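Local structure of competence damage-inducible protein A (Klebsiella pneumoniae subsp. pneumoniae MGH 78578, 5V01) at residues A[7-12]-A[158-163]; A[29-34]-A[105-110]; A[109-114]-A[127-132]. The protein is of unknown function but belongs to the CinA family, named for competence- and damage-inducible proteins, some members of which deamidate nicotinamide mononucleotide. All coordinates share one frame; numbering follows the deposited sequence.

Contact 1 of 3, residues A[7-12]-A[158-163]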
ATOM      1  N   GLU A   7      25.485  -8.085  -2.641  1.00 41.95           N
ATOM      2  CA  GLU A   7      25.067  -7.204  -3.746  1.00 34.88           C
ATOM      3  C   GLU A   7      23.585  -6.875  -3.610  1.00 31.09           C
ATOM      4  O   GLU A   7      23.173  -5.734  -3.853  1.00 39.70           O
ATOM      5  CB  GLU A   7      25.292  -7.849  -5.126  1.00 36.67           C
ATOM      6  CG  GLU A   7      26.731  -7.874  -5.606  1.00 31.51           C
ATOM      7  CD  GLU A   7      27.346  -6.489  -5.712  1.00 28.61           C
ATOM      8  OE1 GLU A   7      28.298  -6.212  -4.956  1.00 32.76           O
ATOM      9  OE2 GLU A   7      26.874  -5.686  -6.552  1.00 30.36           O
ATOM     10  N   ILE A   8      22.787  -7.866  -3.221  1.00 26.97           N
ATOM     11  CA  ILE A   8      21.321  -7.747  -3.241  1.00 26.29           C
ATOM     12  C   ILE A   8      20.803  -7.275  -1.881  1.00 23.20           C
ATOM     13  O   ILE A   8      19.915  -6.445  -1.830  1.00 26.87           O
ATOM     14  CB  ILE A   8      20.652  -9.080  -3.667  1.00 27.65           C
ATOM     15  CG1 ILE A   8      21.315  -9.643  -4.945  1.00 32.18           C
ATOM     16  CG2 ILE A   8      19.142  -8.904  -3.883  1.00 30.40           C
ATOM     17  CD1 ILE A   8      21.178  -8.783  -6.196  1.00 34.04           C
ATOM     18  N   ASP A   9      21.373  -7.787  -0.785  1.00 24.57           N
ATOM     19  CA  ASP A   9      21.043  -7.325   0.583  1.00 24.88           C
ATOM     20  C   ASP A   9      22.181  -6.458   1.101  1.00 28.14           C
ATOM     21  O   ASP A   9      23.097  -6.948   1.767  1.00 29.08           O
ATOM     22  CB  ASP A   9      20.831  -8.500   1.543  1.00 26.74           C
ATOM     23  CG  ASP A   9      20.445  -8.043   2.960  1.00 31.57           C
ATOM     24  OD1 ASP A   9      19.808  -6.972   3.102  1.00 32.81           O
ATOM     25  OD2 ASP A   9      20.793  -8.750   3.935  1.00 34.12           O
ATOM     26  N   SER A  10      22.113  -5.167   0.780  1.00 26.93           N
ATOM     27  CA  SER A  10      23.232  -4.262   1.007  1.00 26.65           C
ATOM     28  C   SER A  10      22.747  -2.867   1.283  1.00 24.09           C
ATOM     29  O   SER A  10      21.949  -2.334   0.518  1.00 24.79           O
ATOM     30  CB  SER A  10      24.121  -4.217  -0.230  1.00 28.50           C
ATOM     31  OG  SER A  10      25.246  -3.374  -0.020  1.00 30.25           O
ATOM     32  N   ASP A  11      23.281  -2.260   2.339  1.00 29.35           N
ATOM     33  CA  ASP A  11      23.040  -0.849   2.643  1.00 32.91           C
ATOM     34  C   ASP A  11      23.665   0.089   1.603  1.00 26.53           C
ATOM     35  O   ASP A  11      23.360   1.278   1.591  1.00 29.61           O
ATOM     36  CB  ASP A  11      23.547  -0.503   4.055  1.00 43.31           C
ATOM     37  CG  ASP A  11      22.757  -1.214   5.167  1.00 56.05           C
ATOM     38  OD1 ASP A  11      21.832  -2.003   4.871  1.00 59.42           O
ATOM     39  OD2 ASP A  11      23.067  -0.983   6.353  1.00 71.94           O
ATOM     40  N   ALA A  12      24.536  -0.445   0.745  1.00 26.04           N
ATOM     41  CA  ALA A  12      25.067   0.280  -0.414  1.00 22.50           C
ATOM     42  C   ALA A  12      24.070   0.431  -1.574  1.00 19.57           C
ATOM     43  O   ALA A  12      24.350   1.155  -2.531  1.00 23.13           O
ATOM     44  CB  ALA A  12      26.334  -0.397  -0.909  1.00 24.79           C
ATOM     45  N   VAL A 158      12.069  -3.788   2.017  1.00 11.80           N
ATOM     46  CA  VAL A 158      11.663  -3.125   0.784  1.00 11.86           C
ATOM     47  C   VAL A 158      12.839  -3.063  -0.212  1.00 11.88           C
ATOM     48  O   VAL A 158      12.682  -3.395  -1.391  1.00 11.64           O
ATOM     49  CB  VAL A 158      11.137  -1.691   1.075  1.00 11.75           C
ATOM     50  CG1 VAL A 158      10.991  -0.888  -0.220  1.00 13.33           C
ATOM     51  CG2 VAL A 158       9.795  -1.768   1.828  1.00 12.51           C
ATOM     52  N   ARG A 159      14.010  -2.653   0.270  0.50 11.97           N
ATOM     53  CA  ARG A 159      15.198  -2.562  -0.580  0.50 12.95           C
ATOM     54  C   ARG A 159      15.559  -3.945  -1.151  0.50 13.34           C
ATOM     55  O   ARG A 159      15.869  -4.077  -2.338  0.50 14.25           O
ATOM     56  CB  ARG A 159      16.363  -1.977   0.217  0.50 15.11           C
ATOM     57  CG  ARG A 159      17.368  -1.147  -0.562  0.50 18.09           C
ATOM     58  CD  ARG A 159      18.402  -0.607   0.413  0.50 21.41           C
ATOM     59  NE  ARG A 159      18.958  -1.691   1.221  0.50 23.60           N
ATOM     60  CZ  ARG A 159      19.484  -1.552   2.431  0.50 25.05           C
ATOM     61  NH1 ARG A 159      19.551  -0.358   3.005  0.50 28.68           N
ATOM     62  NH2 ARG A 159      19.956  -2.618   3.067  0.50 25.01           N
ATOM     63  N   TYR A 160      15.491  -4.977  -0.314  1.00 12.33           N
ATOM     64  CA  TYR A 160      15.827  -6.336  -0.764  1.00 13.51           C
ATOM     65  C   TYR A 160      14.851  -6.800  -1.838  1.00 12.48           C
ATOM     66  O   TYR A 160      15.245  -7.384  -2.841  1.00 14.39           O
ATOM     67  CB  TYR A 160      15.819  -7.309   0.420  1.00 14.01           C
ATOM     68  CG  TYR A 160      16.263  -8.689   0.029  1.00 14.23           C
ATOM     69  CD1 TYR A 160      17.604  -8.952  -0.146  1.00 19.68           C
ATOM     70  CD2 TYR A 160      15.352  -9.705  -0.240  1.00 15.59           C
ATOM     71  CE1 TYR A 160      18.041 -10.189  -0.540  1.00 23.70           C
ATOM     72  CE2 TYR A 160      15.796 -10.947  -0.636  1.00 18.59           C
ATOM     73  CZ  TYR A 160      17.141 -11.173  -0.794  1.00 21.35           C
ATOM     74  OH  TYR A 160      17.619 -12.396  -1.188  1.00 25.64           O
ATOM     75  N   ALA A 161      13.562  -6.572  -1.606  1.00 11.79           N
ATOM     76  CA  ALA A 161      12.559  -6.974  -2.587  1.00 11.67           C
ATOM     77  C   ALA A 161      12.842  -6.378  -3.959  1.00 11.54           C
ATOM     78  O   ALA A 161      12.730  -7.053  -4.985  1.00 11.75           O
ATOM     79  CB  ALA A 161      11.162  -6.598  -2.135  1.00 11.65           C
ATOM     80  N   LEU A 162      13.210  -5.092  -3.954  1.00 11.70           N
ATOM     81  CA  LEU A 162      13.477  -4.374  -5.183  1.00 12.22           C
ATOM     82  C   LEU A 162      14.806  -4.790  -5.827  1.00 11.50           C
ATOM     83  O   LEU A 162      14.885  -4.892  -7.048  1.00 13.27           O
ATOM     84  CB  LEU A 162      13.454  -2.862  -4.952  1.00 12.91           C
ATOM     85  CG  LEU A 162      12.077  -2.284  -4.602  1.00 12.94           C
ATOM     86  CD1 LEU A 162      12.241  -0.886  -3.990  1.00 13.82           C
ATOM     87  CD2 LEU A 162      11.159  -2.256  -5.815  1.00 14.44           C
ATOM     88  N   ALA A 163      15.850  -4.948  -5.010  1.00 12.18           N
ATOM     89  CA  ALA A 163      17.165  -5.341  -5.532  1.00 12.21           C
ATOM     90  C   ALA A 163      17.066  -6.725  -6.167  1.00 12.47           C
ATOM     91  O   ALA A 163      17.606  -6.963  -7.256  1.00 13.96           O
ATOM     92  CB  ALA A 163      18.209  -5.317  -4.440  1.00 13.82           C
TER
HETATM   93  O   HOH W   1      19.298  -4.375  -0.572  1.00 22.55           O
HETATM   94  O   HOH W   2      18.253  -4.962   2.111  1.00 19.44           O
HETATM   95  O   HOH W   3      20.195   2.610   1.726  1.00 37.58           O
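Ile8, set against Tyr160 and Ala163, and Arg159, reaching to Asp11, carry the meeting of the irregular N-terminal run 7-12 with helix 150-169. This is a loop laid along one flank of the long C-terminal helix of an alpha/beta fold. Ile8 works through its short branch: CG2 stands anti to the backbone N, which sets it between the helix side chains, 3.7 Å from Tyr160 CE1 and as far from Ala163 CB. The small Ala163 lets the loop backbone come close, and Ile8 O lies 3.3 Å from its CB. Tyr160 offers the side of its ring that carries CD1 and CE1; Asp9 CB comes in obliquely, 3.7 Å from CD1. Phe131 meets the same ring edge-to-face, so the tyrosine joins the loop to the sheet.

Arg159, in the one of its two deposited conformers described here, bends at chi3 (52°) and turns one face of its guanidinium to the Ser10-Asp11 backbone. Ser10 O, Asp11 N and Asp11 CA all lie over that face, and Ser10 O, although near, is badly placed to accept. One bond makes the salt bridge: Arg159 NH2 gives a bent bond (143° at the hydrogen) of 2.7 Å to Asp11 OD1 on its anti side, with carboxylate and guanidinium planes 61° apart. Ser10 OG, for its part, closes an ST turn by accepting from Ala12 N. Water fills in the polar seam. One molecule, which also donates to Ile8 O, lies at the guanidinium edge, in its plane, and accepts from Arg159 NE and Ser10 N, each at 3.2 Å.

Contact 2 of 3, residues A[29-34]-A[105-110]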
ATOM      1  N   ARG A  29      10.148  -4.114 -21.384  1.00 21.49           N
ATOM      2  CA  ARG A  29       9.541  -5.409 -21.734  1.00 17.65           C
ATOM      3  C   ARG A  29       8.031  -5.365 -21.873  1.00 20.57           C
ATOM      4  O   ARG A  29       7.436  -6.345 -22.294  1.00 25.59           O
ATOM      5  CB  ARG A  29       9.921  -6.449 -20.684  1.00 21.42           C
ATOM      6  CG  ARG A  29      11.392  -6.753 -20.742  1.00 22.39           C
ATOM      7  CD  ARG A  29      11.856  -7.560 -19.568  1.00 23.80           C
ATOM      8  NE  ARG A  29      13.277  -7.883 -19.704  1.00 25.97           N
ATOM      9  CZ  ARG A  29      14.280  -7.014 -19.544  1.00 23.59           C
ATOM     10  NH1 ARG A  29      14.065  -5.725 -19.225  1.00 27.41           N
ATOM     11  NH2 ARG A  29      15.514  -7.437 -19.696  1.00 26.08           N
ATOM     12  N   GLY A  30       7.413  -4.243 -21.506  1.00 20.33           N
ATOM     13  CA  GLY A  30       5.971  -4.104 -21.499  1.00 20.82           C
ATOM     14  C   GLY A  30       5.358  -4.942 -20.405  1.00 20.34           C
ATOM     15  O   GLY A  30       4.246  -5.433 -20.562  1.00 25.43           O
ATOM     16  N   TRP A  31       6.079  -5.088 -19.284  1.00 17.74           N
ATOM     17  CA  TRP A  31       5.579  -5.864 -18.132  1.00 16.05           C
ATOM     18  C   TRP A  31       5.053  -4.963 -17.033  1.00 15.49           C
ATOM     19  O   TRP A  31       5.526  -3.846 -16.845  1.00 16.40           O
ATOM     20  CB  TRP A  31       6.661  -6.771 -17.560  1.00 17.10           C
ATOM     21  CG  TRP A  31       7.130  -7.867 -18.490  1.00 18.22           C
ATOM     22  CD1 TRP A  31       6.546  -8.275 -19.631  1.00 20.54           C
ATOM     23  CD2 TRP A  31       8.298  -8.681 -18.317  1.00 17.95           C
ATOM     24  NE1 TRP A  31       7.280  -9.295 -20.202  1.00 20.64           N
ATOM     25  CE2 TRP A  31       8.354  -9.568 -19.402  1.00 19.07           C
ATOM     26  CE3 TRP A  31       9.291  -8.751 -17.337  1.00 18.74           C
ATOM     27  CZ2 TRP A  31       9.376 -10.506 -19.550  1.00 18.71           C
ATOM     28  CZ3 TRP A  31      10.303  -9.685 -17.478  1.00 21.63           C
ATOM     29  CH2 TRP A  31      10.333 -10.552 -18.575  1.00 20.94           C
ATOM     30  N   ARG A  32       4.087  -5.491 -16.290  1.00 14.75           N
ATOM     31  CA  ARG A  32       3.467  -4.780 -15.192  1.00 14.80           C
ATOM     32  C   ARG A  32       3.645  -5.568 -13.908  1.00 13.62           C
ATOM     33  O   ARG A  32       3.569  -6.801 -13.892  1.00 14.70           O
ATOM     34  CB  ARG A  32       1.987  -4.525 -15.477  1.00 16.71           C
ATOM     35  CG  ARG A  32       1.811  -3.669 -16.709  1.00 19.57           C
ATOM     36  CD  ARG A  32       0.381  -3.227 -16.907  1.00 20.93           C
ATOM     37  NE  ARG A  32      -0.003  -2.193 -15.953  1.00 21.55           N
ATOM     38  CZ  ARG A  32       0.345  -0.905 -16.022  1.00 22.07           C
ATOM     39  NH1 ARG A  32       1.111  -0.433 -17.013  1.00 21.70           N
ATOM     40  NH2 ARG A  32      -0.096  -0.062 -15.091  1.00 22.23           N
ATOM     41  N   LEU A  33       3.893  -4.823 -12.846  1.00 12.58           N
ATOM     42  CA  LEU A  33       4.195  -5.330 -11.514  1.00 11.52           C
ATOM     43  C   LEU A  33       3.027  -5.017 -10.578  1.00 11.10           C
ATOM     44  O   LEU A  33       2.399  -3.964 -10.703  1.00 12.18           O
ATOM     45  CB  LEU A  33       5.444  -4.594 -11.019  1.00 11.64           C
ATOM     46  CG  LEU A  33       5.929  -4.849  -9.600  1.00 11.85           C
ATOM     47  CD1 LEU A  33       6.384  -6.297  -9.394  1.00 12.42           C
ATOM     48  CD2 LEU A  33       7.067  -3.877  -9.288  1.00 12.96           C
ATOM     49  N   THR A  34       2.807  -5.886  -9.594  1.00 10.86           N
ATOM     50  CA  THR A  34       1.831  -5.666  -8.513  1.00 10.32           C
ATOM     51  C   THR A  34       2.453  -6.173  -7.215  1.00  9.54           C
ATOM     52  O   THR A  34       3.403  -6.969  -7.231  1.00 11.15           O
ATOM     53  CB  THR A  34       0.511  -6.362  -8.815  1.00 10.94           C
ATOM     54  OG1 THR A  34      -0.457  -5.973  -7.872  1.00 12.47           O
ATOM     55  CG2 THR A  34       0.621  -7.849  -8.796  1.00 11.51           C
ATOM     56  N   ALA A 105      -1.504  -8.704 -13.512  1.00 17.56           N
ATOM     57  CA  ALA A 105      -0.139  -8.274 -13.745  1.00 17.54           C
ATOM     58  C   ALA A 105       0.714  -9.430 -14.268  1.00 17.47           C
ATOM     59  O   ALA A 105       0.298 -10.581 -14.285  1.00 19.20           O
ATOM     60  CB  ALA A 105       0.445  -7.742 -12.445  1.00 17.08           C
ATOM     61  N   ASP A 106       1.915  -9.089 -14.709  1.00 15.97           N
ATOM     62  CA  ASP A 106       2.902 -10.083 -15.133  1.00 16.03           C
ATOM     63  C   ASP A 106       3.766 -10.595 -13.975  1.00 14.67           C
ATOM     64  O   ASP A 106       4.199 -11.764 -13.974  1.00 17.15           O
ATOM     65  CB  ASP A 106       3.805  -9.472 -16.199  1.00 17.40           C
ATOM     66  CG  ASP A 106       3.031  -8.982 -17.392  1.00 18.92           C
ATOM     67  OD1 ASP A 106       2.629  -9.848 -18.182  1.00 25.72           O
ATOM     68  OD2 ASP A 106       2.849  -7.745 -17.554  1.00 20.26           O
ATOM     69  N   ILE A 107       4.062  -9.704 -13.026  1.00 14.44           N
ATOM     70  CA  ILE A 107       4.921 -10.013 -11.896  1.00 13.12           C
ATOM     71  C   ILE A 107       4.257  -9.547 -10.615  1.00 11.67           C
ATOM     72  O   ILE A 107       3.748  -8.430 -10.560  1.00 12.50           O
ATOM     73  CB  ILE A 107       6.309  -9.349 -12.019  1.00 13.52           C
ATOM     74  CG1 ILE A 107       7.026  -9.853 -13.288  1.00 15.57           C
ATOM     75  CG2 ILE A 107       7.159  -9.613 -10.778  1.00 13.80           C
ATOM     76  CD1 ILE A 107       8.074  -8.915 -13.825  1.00 14.80           C
ATOM     77  N   ALA A 108       4.282 -10.400  -9.595  1.00 12.45           N
ATOM     78  CA  ALA A 108       3.777 -10.068  -8.255  1.00 11.12           C
ATOM     79  C   ALA A 108       4.890 -10.298  -7.239  1.00 11.99           C
ATOM     80  O   ALA A 108       5.604 -11.298  -7.293  1.00 14.29           O
ATOM     81  CB  ALA A 108       2.549 -10.915  -7.900  1.00 12.63           C
ATOM     82  N   ILE A 109       5.042  -9.357  -6.328  1.00 10.53           N
ATOM     83  CA  ILE A 109       5.870  -9.536  -5.137  1.00 10.43           C
ATOM     84  C   ILE A 109       4.967  -9.582  -3.934  1.00 10.25           C
ATOM     85  O   ILE A 109       4.104  -8.703  -3.780  1.00 11.42           O
ATOM     86  CB  ILE A 109       6.908  -8.429  -4.972  1.00 11.84           C
ATOM     87  CG1 ILE A 109       7.824  -8.387  -6.192  1.00 13.47           C
ATOM     88  CG2 ILE A 109       7.679  -8.634  -3.690  1.00 13.50           C
ATOM     89  CD1 ILE A 109       8.805  -7.251  -6.213  1.00 15.04           C
ATOM     90  N   ALA A 110       5.172 -10.597  -3.092  1.00 10.57           N
ATOM     91  CA  ALA A 110       4.570 -10.640  -1.758  1.00 10.98           C
ATOM     92  C   ALA A 110       5.658 -10.664  -0.707  1.00 10.62           C
ATOM     93  O   ALA A 110       6.664 -11.319  -0.896  1.00 12.13           O
ATOM     94  CB  ALA A 110       3.644 -11.838  -1.597  1.00 12.30           C
TER
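Trp31 meets Asp106 and Ile107 just after helix 15-29 closes in a Schellman motif at Gly30, where the chain turns into strand 33-37, a parallel neighbour of strand 107-113. Its indole has Arg29 CB over the centre of one face, while CE3 touches Ile107 CD1 obliquely at 3.7 Å. Arg32 is gripped by its backbone on both sides of CA. Its N gives a 2.9 Å bond to Asp106 OD2, on the lone pair pointing away from OD1, and OD1 pairs with Arg136. Its O accepts from two successive amides, Asp106 N at 2.9 Å and Ile107 N at 3.1 Å, whereas the guanidinium turns off to Asp59. Leu33 begins the regular pairing, opposite Ile107. With CG anti to the backbone N (chi1 175°), it brings CD1 to Ile107 CG2 at 3.7 Å and on towards Ile109, on the sheet face covered by Leu165 of helix 150-169. Thr34 points to the other face, under helix 89-103. Its N donates to Ile107 O and its O accepts from Ile109 N at 3.0 Å. OG1 takes the position anti to the backbone N and bonds to Thr60 O; CG2 touches two methyls, 3.7 Å from Ala105 CB and from Ala108 CB.

Contact 3 of 3, residues A[109-114]-A[127-132]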
ATOM      1  N   ILE A 109       5.042  -9.357  -6.328  1.00 10.53           N
ATOM      2  CA  ILE A 109       5.870  -9.536  -5.137  1.00 10.43           C
ATOM      3  C   ILE A 109       4.967  -9.582  -3.934  1.00 10.25           C
ATOM      4  O   ILE A 109       4.104  -8.703  -3.780  1.00 11.42           O
ATOM      5  CB  ILE A 109       6.908  -8.429  -4.972  1.00 11.84           C
ATOM      6  CG1 ILE A 109       7.824  -8.387  -6.192  1.00 13.47           C
ATOM      7  CG2 ILE A 109       7.679  -8.634  -3.690  1.00 13.50           C
ATOM      8  CD1 ILE A 109       8.805  -7.251  -6.213  1.00 15.04           C
ATOM      9  N   ALA A 110       5.172 -10.597  -3.092  1.00 10.57           N
ATOM     10  CA  ALA A 110       4.570 -10.640  -1.758  1.00 10.98           C
ATOM     11  C   ALA A 110       5.658 -10.664  -0.707  1.00 10.62           C
ATOM     12  O   ALA A 110       6.664 -11.319  -0.896  1.00 12.13           O
ATOM     13  CB  ALA A 110       3.644 -11.838  -1.597  1.00 12.30           C
ATOM     14  N   VAL A 111       5.414  -9.974   0.396  1.00 10.39           N
ATOM     15  CA  VAL A 111       6.356  -9.863   1.507  1.00 10.43           C
ATOM     16  C   VAL A 111       5.556 -10.062   2.792  1.00 11.45           C
ATOM     17  O   VAL A 111       4.564  -9.399   3.002  1.00 11.90           O
ATOM     18  CB  VAL A 111       7.054  -8.495   1.530  1.00 11.79           C
ATOM     19  CG1 VAL A 111       8.096  -8.452   2.630  1.00 13.15           C
ATOM     20  CG2 VAL A 111       7.683  -8.173   0.188  1.00 13.41           C
ATOM     21  N   SER A 112       6.013 -10.958   3.649  1.00 11.36           N
ATOM     22  CA  SER A 112       5.378 -11.202   4.943  1.00 12.73           C
ATOM     23  C   SER A 112       6.429 -11.552   5.965  1.00 13.54           C
ATOM     24  O   SER A 112       7.198 -12.490   5.746  1.00 15.79           O
ATOM     25  CB  SER A 112       4.352 -12.316   4.820  1.00 13.42           C
ATOM     26  OG  SER A 112       3.632 -12.473   6.024  1.00 17.29           O
ATOM     27  N   GLY A 113       6.457 -10.837   7.082  1.00 14.07           N
ATOM     28  CA  GLY A 113       7.475 -11.037   8.090  1.00 15.53           C
ATOM     29  C   GLY A 113       7.088 -10.502   9.446  1.00 15.68           C
ATOM     30  O   GLY A 113       5.963 -10.034   9.662  1.00 17.80           O
ATOM     31  N   TYR A 114       8.036 -10.631  10.369  1.00 18.44           N
ATOM     32  CA  TYR A 114       7.961 -10.034  11.700  1.00 20.53           C
ATOM     33  C   TYR A 114       8.989  -8.908  11.719  1.00 21.97           C
ATOM     34  O   TYR A 114      10.192  -9.166  11.804  1.00 24.83           O
ATOM     35  CB  TYR A 114       8.264 -11.053  12.812  1.00 24.74           C
ATOM     36  CG  TYR A 114       7.296 -12.195  12.852  1.00 25.09           C
ATOM     37  CD1 TYR A 114       5.965 -11.999  13.258  1.00 25.91           C
ATOM     38  CD2 TYR A 114       7.693 -13.482  12.468  1.00 23.69           C
ATOM     39  CE1 TYR A 114       5.070 -13.050  13.273  1.00 25.98           C
ATOM     40  CE2 TYR A 114       6.799 -14.541  12.491  1.00 24.38           C
ATOM     41  CZ  TYR A 114       5.492 -14.315  12.881  1.00 25.86           C
ATOM     42  OH  TYR A 114       4.598 -15.358  12.906  1.00 28.68           O
ATOM     43  N   GLY A 127      12.578  -9.926  12.815  1.00 25.47           N
ATOM     44  CA  GLY A 127      13.462  -9.666  11.695  1.00 24.97           C
ATOM     45  C   GLY A 127      13.348 -10.681  10.567  1.00 21.23           C
ATOM     46  O   GLY A 127      13.894 -10.462   9.485  1.00 22.73           O
ATOM     47  N   THR A 128      12.639 -11.782  10.803  1.00 20.98           N
ATOM     48  CA  THR A 128      12.438 -12.800   9.786  1.00 19.96           C
ATOM     49  C   THR A 128      11.388 -12.348   8.780  1.00 18.02           C
ATOM     50  O   THR A 128      10.272 -12.017   9.160  1.00 18.21           O
ATOM     51  CB  THR A 128      11.957 -14.117  10.391  1.00 21.15           C
ATOM     52  OG1 THR A 128      12.863 -14.551  11.421  1.00 24.35           O
ATOM     53  CG2 THR A 128      11.840 -15.198   9.307  1.00 23.40           C
ATOM     54  N   VAL A 129      11.752 -12.356   7.499  1.00 17.12           N
ATOM     55  CA  VAL A 129      10.863 -11.893   6.434  1.00 14.43           C
ATOM     56  C   VAL A 129      10.914 -12.875   5.265  1.00 14.43           C
ATOM     57  O   VAL A 129      12.016 -13.235   4.808  1.00 16.18           O
ATOM     58  CB  VAL A 129      11.230 -10.478   5.940  1.00 15.46           C
ATOM     59  CG1 VAL A 129      10.220 -10.011   4.889  1.00 14.61           C
ATOM     60  CG2 VAL A 129      11.315  -9.484   7.093  1.00 17.57           C
ATOM     61  N   TRP A 130       9.743 -13.325   4.822  1.00 13.74           N
ATOM     62  CA  TRP A 130       9.578 -14.128   3.625  1.00 13.57           C
ATOM     63  C   TRP A 130       9.189 -13.273   2.420  1.00 12.66           C
ATOM     64  O   TRP A 130       8.380 -12.342   2.540  1.00 12.78           O
ATOM     65  CB  TRP A 130       8.533 -15.234   3.826  1.00 14.05           C
ATOM     66  CG  TRP A 130       9.057 -16.484   4.478  1.00 15.19           C
ATOM     67  CD1 TRP A 130       8.966 -16.831   5.802  1.00 16.21           C
ATOM     68  CD2 TRP A 130       9.727 -17.557   3.824  1.00 16.52           C
ATOM     69  NE1 TRP A 130       9.557 -18.048   6.014  1.00 17.98           N
ATOM     70  CE2 TRP A 130      10.024 -18.529   4.816  1.00 16.89           C
ATOM     71  CE3 TRP A 130      10.094 -17.808   2.499  1.00 16.79           C
ATOM     72  CZ2 TRP A 130      10.683 -19.731   4.520  1.00 18.94           C
ATOM     73  CZ3 TRP A 130      10.764 -18.998   2.212  1.00 17.59           C
ATOM     74  CH2 TRP A 130      11.038 -19.944   3.215  1.00 18.06           C
ATOM     75  N   PHE A 131       9.758 -13.621   1.278  1.00 12.60           N
ATOM     76  CA  PHE A 131       9.537 -12.964   0.013  1.00 12.46           C
ATOM     77  C   PHE A 131       9.087 -13.971  -1.012  1.00 11.83           C
ATOM     78  O   PHE A 131       9.619 -15.107  -1.013  1.00 13.17           O
ATOM     79  CB  PHE A 131      10.857 -12.354  -0.500  1.00 12.29           C
ATOM     80  CG  PHE A 131      11.420 -11.282   0.394  1.00 12.63           C
ATOM     81  CD1 PHE A 131      12.176 -11.615   1.494  1.00 13.25           C
ATOM     82  CD2 PHE A 131      11.155  -9.930   0.139  1.00 12.70           C
ATOM     83  CE1 PHE A 131      12.667 -10.639   2.336  1.00 13.79           C
ATOM     84  CE2 PHE A 131      11.650  -8.949   0.976  1.00 12.50           C
ATOM     85  CZ  PHE A 131      12.419  -9.289   2.066  1.00 13.84           C
ATOM     86  N   ALA A 132       8.193 -13.564  -1.906  1.00 11.26           N
ATOM     87  CA  ALA A 132       7.864 -14.306  -3.125  1.00 12.68           C
ATOM     88  C   ALA A 132       7.907 -13.378  -4.323  1.00 12.15           C
ATOM     89  O   ALA A 132       7.382 -12.253  -4.241  1.00 12.51           O
ATOM     90  CB  ALA A 132       6.492 -14.932  -3.024  1.00 14.40           C
TER
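Gly127 and Tyr114 pair at the end of the two antiparallel strands next to the loop that joins them: Gly127 N donates to Tyr114 O at 2.7 Å, with the glycine at a positive phi of 100°. Thr128 adds the next bond, its O accepting from Tyr114 N, while its OG1 goes back to Pro125 O. Val129 sits in a non-hydrogen-bonded pair with Gly113, and with no side chain on the glycine the backbones close to 3.9 Å between Gly113 CA and Val129 CA. Val129 CG1, anti to the backbone N (chi1 -177°), slants across to Val111 CG1; at 3.5 Å the two methyls are tightly packed. Trp130 exchanges both backbone bonds with Ser112, the N of Trp130 reaching Ser112 O at 2.8 Å. Its CB touches that same oxygen, but the indole swings away towards Val92 and Glu89 of helix 89-103. Phe131 returns to the valine face, running side by side with Val111, whose CG2 lies 3.9 Å from Phe131 CD2. Ala132 completes the run by exchanging two bonds with Ala110, Ala132 N to Ala110 O measuring 2.9 Å. Strands 107-113 and 128-135 form a long-looped beta hairpin, where the mixed five-stranded sheet of this alpha/beta fold turns from parallel to antiparallel.

How the contacts relate
Contacts 2 and 3 are both buried in the sheet and share strand 107-113: strand 33-37 runs parallel along one edge of it and 128-135 antiparallel along the other. Contact 2 samples the first pairing near the strand's start, contact 3 the second near its end. Backbone bonds dominate in each, but contact 2 starts with an aspartate side chain standing in for a strand partner, whereas in contact 3 the hydrogen bonds across the strands are all backbone to backbone. Contact 1 lies nearer the surface and combines a small apolar patch with a side-chain salt bridge and waters. It encloses the others along the chain and reaches them by packing alone: Tyr160 and Ala161 press on Phe131, and Ala161 O approaches the shared Ile109.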